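Local coordinates for protein assemblin (Human herpesvirus 3, PDB 1VZV) that is the serine protease that probably cleaves the scaffold assembly protein inside herpesvirus procapsids so that the capsid can mature, and is active as a dimer, at residues I38-R43 with A189-S194. Residues are numbered along the deposited sequence; the frame is centred on the assembly and turned at random.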
loop_
_atom_site.group_PDB
_atom_site.type_symbol
_atom_site.label_atom_id
_atom_site.label_comp_id
_atom_site.label_asym_id
_atom_site.label_seq_id
_atom_site.Cartn_x
_atom_site.Cartn_y
_atom_site.Cartn_z
ATOM N N ILE A 38 4.409 9.772 -19.127
ATOM C CA ILE A 38 4.145 9.594 -17.715
ATOM C C ILE A 38 3.687 8.161 -17.456
ATOM O O ILE A 38 2.656 7.721 -17.952
ATOM C CB ILE A 38 3.064 10.622 -17.249
ATOM C CG1 ILE A 38 3.731 11.941 -16.897
ATOM C CG2 ILE A 38 2.239 10.113 -16.079
ATOM C CD1 ILE A 38 2.789 12.943 -16.314
ATOM N N ASN A 39 4.487 7.400 -16.740
ATOM C CA ASN A 39 4.079 6.049 -16.430
ATOM C C ASN A 39 4.100 5.903 -14.920
ATOM O O ASN A 39 4.516 6.820 -14.215
ATOM C CB ASN A 39 4.943 4.996 -17.157
ATOM C CG ASN A 39 6.376 4.941 -16.669
ATOM O OD1 ASN A 39 6.664 5.222 -15.505
ATOM N ND2 ASN A 39 7.289 4.539 -17.558
ATOM N N ILE A 40 3.653 4.761 -14.425
ATOM C CA ILE A 40 3.585 4.496 -12.994
ATOM C C ILE A 40 4.689 3.518 -12.586
ATOM O O ILE A 40 4.876 2.527 -13.251
ATOM C CB ILE A 40 2.210 3.849 -12.674
ATOM C CG1 ILE A 40 1.062 4.782 -13.048
ATOM C CG2 ILE A 40 2.155 3.367 -11.227
ATOM C CD1 ILE A 40 -0.265 4.123 -12.949
ATOM N N ASP A 41 5.423 3.803 -11.516
ATOM C CA ASP A 41 6.477 2.909 -11.011
ATOM C C ASP A 41 7.670 2.792 -11.962
ATOM O O ASP A 41 8.540 1.928 -11.775
ATOM C CB ASP A 41 5.869 1.503 -10.731
ATOM C CG ASP A 41 6.870 0.491 -10.059
ATOM O OD1 ASP A 41 7.502 0.875 -9.046
ATOM O OD2 ASP A 41 6.980 -0.698 -10.512
ATOM N N HIS A 42 7.754 3.705 -12.931
ATOM C CA HIS A 42 8.820 3.692 -13.961
ATOM C C HIS A 42 8.615 2.539 -14.951
ATOM O O HIS A 42 9.497 2.235 -15.747
ATOM C CB HIS A 42 10.229 3.611 -13.375
ATOM C CG HIS A 42 10.659 4.838 -12.647
ATOM N ND1 HIS A 42 11.143 5.972 -13.254
ATOM C CD2 HIS A 42 10.716 5.088 -11.315
ATOM C CE1 HIS A 42 11.470 6.852 -12.292
ATOM N NE2 HIS A 42 11.229 6.363 -11.090
ATOM N N ARG A 43 7.428 1.931 -14.908
ATOM C CA ARG A 43 7.041 0.839 -15.779
ATOM C C ARG A 43 6.801 1.289 -17.208
ATOM O O ARG A 43 5.783 1.879 -17.532
ATOM C CB ARG A 43 5.784 0.148 -15.249
ATOM C CG ARG A 43 6.029 -0.757 -14.063
ATOM C CD ARG A 43 6.870 -1.958 -14.462
ATOM N NE ARG A 43 6.068 -3.079 -14.954
ATOM C CZ ARG A 43 5.558 -4.029 -14.167
ATOM N NH1 ARG A 43 5.783 -3.984 -12.845
ATOM N NH2 ARG A 43 4.831 -5.028 -14.691
ATOM N N ALA A 189 -3.263 -3.526 -12.030
ATOM C CA ALA A 189 -3.445 -3.904 -10.627
ATOM C C ALA A 189 -2.163 -4.469 -10.018
ATOM O O ALA A 189 -2.007 -4.529 -8.795
ATOM C CB ALA A 189 -4.572 -4.888 -10.489
ATOM N N LYS A 190 -1.239 -4.858 -10.893
ATOM C CA LYS A 190 0.053 -5.399 -10.486
ATOM C C LYS A 190 1.055 -4.260 -10.354
ATOM O O LYS A 190 1.886 -4.265 -9.460
ATOM C CB LYS A 190 0.563 -6.447 -11.498
ATOM C CG LYS A 190 -0.151 -7.807 -11.423
ATOM C CD LYS A 190 0.273 -8.765 -12.529
ATOM C CE LYS A 190 -0.527 -10.091 -12.443
ATOM N NZ LYS A 190 -0.050 -11.101 -11.404
ATOM N N VAL A 191 1.011 -3.288 -11.253
ATOM C CA VAL A 191 1.944 -2.190 -11.104
ATOM C C VAL A 191 1.539 -1.398 -9.858
ATOM O O VAL A 191 2.387 -0.973 -9.089
ATOM C CB VAL A 191 1.966 -1.239 -12.322
ATOM C CG1 VAL A 191 3.089 -0.224 -12.163
ATOM C CG2 VAL A 191 2.136 -2.003 -13.606
ATOM N N LEU A 192 0.235 -1.229 -9.650
ATOM C CA LEU A 192 -0.272 -0.474 -8.506
ATOM C C LEU A 192 -0.107 -1.243 -7.214
ATOM O O LEU A 192 -0.081 -0.648 -6.150
ATOM C CB LEU A 192 -1.729 -0.040 -8.710
ATOM C CG LEU A 192 -2.084 0.956 -9.825
ATOM C CD1 LEU A 192 -3.574 1.211 -9.815
ATOM C CD2 LEU A 192 -1.356 2.248 -9.648
ATOM N N LEU A 193 -0.052 -2.567 -7.296
ATOM C CA LEU A 193 0.187 -3.354 -6.097
ATOM C C LEU A 193 1.679 -3.228 -5.820
ATOM O O LEU A 193 2.100 -3.205 -4.678
ATOM C CB LEU A 193 -0.132 -4.838 -6.298
ATOM C CG LEU A 193 0.462 -5.709 -5.178
ATOM C CD1 LEU A 193 -0.300 -5.465 -3.927
ATOM C CD2 LEU A 193 0.434 -7.162 -5.494
ATOM N N SER A 194 2.484 -3.144 -6.872
ATOM C CA SER A 194 3.934 -3.056 -6.730
ATOM C C SER A 194 4.420 -1.782 -6.064
ATOM O O SER A 194 5.506 -1.769 -5.494
ATOM C CB SER A 194 4.618 -3.232 -8.087
ATOM O OG SER A 194 6.028 -3.144 -7.960
#
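The turn at the end of strand 37-40 approaches helix 185-197, with the CA atoms of D41 and V191 6.8 Å apart. It is a type I' turn from I40 to R43, closed by R43 N to I40 O at 3.1 Å, and D41 and H42 both have positive phi. The strand belongs to the central mixed sheet of the assemblin fold (peptidase family S21). H42 is one of the catalytic triad, with S110 and H129. Its ring does not touch the helix segment; it meets the ring of H129, planes about 85° apart.

No hydrogen bond joins the two segments. V191 is the centre of the contact, touching I40, D41 and R43. Its CG1, anti to the backbone N (chi1 -173°), reaches D41 CB at 3.6 Å and I40 CG2 at 3.8 Å. R43 CG lies 3.5 Å from V191 CG1, as does I40 O. I40 also extends CD1 to L192 CD2 at 4.0 Å. L72 of helix 70-79 packs on I40, and V75 and L76 of the same helix pack on L192.

D41 OD1 accepts a bond from H81 of the second subunit, and S194 OG bonds to A79 O of that subunit. Both the turn that carries H42 and the helix thus contact the second subunit, consistent with the dimer being the active form. R43 bends at chi2 and chi3, and its NE forms a salt bridge with D45. V191 CG2 sits 4.0 Å above the R43 guanidinium plane, over its centre.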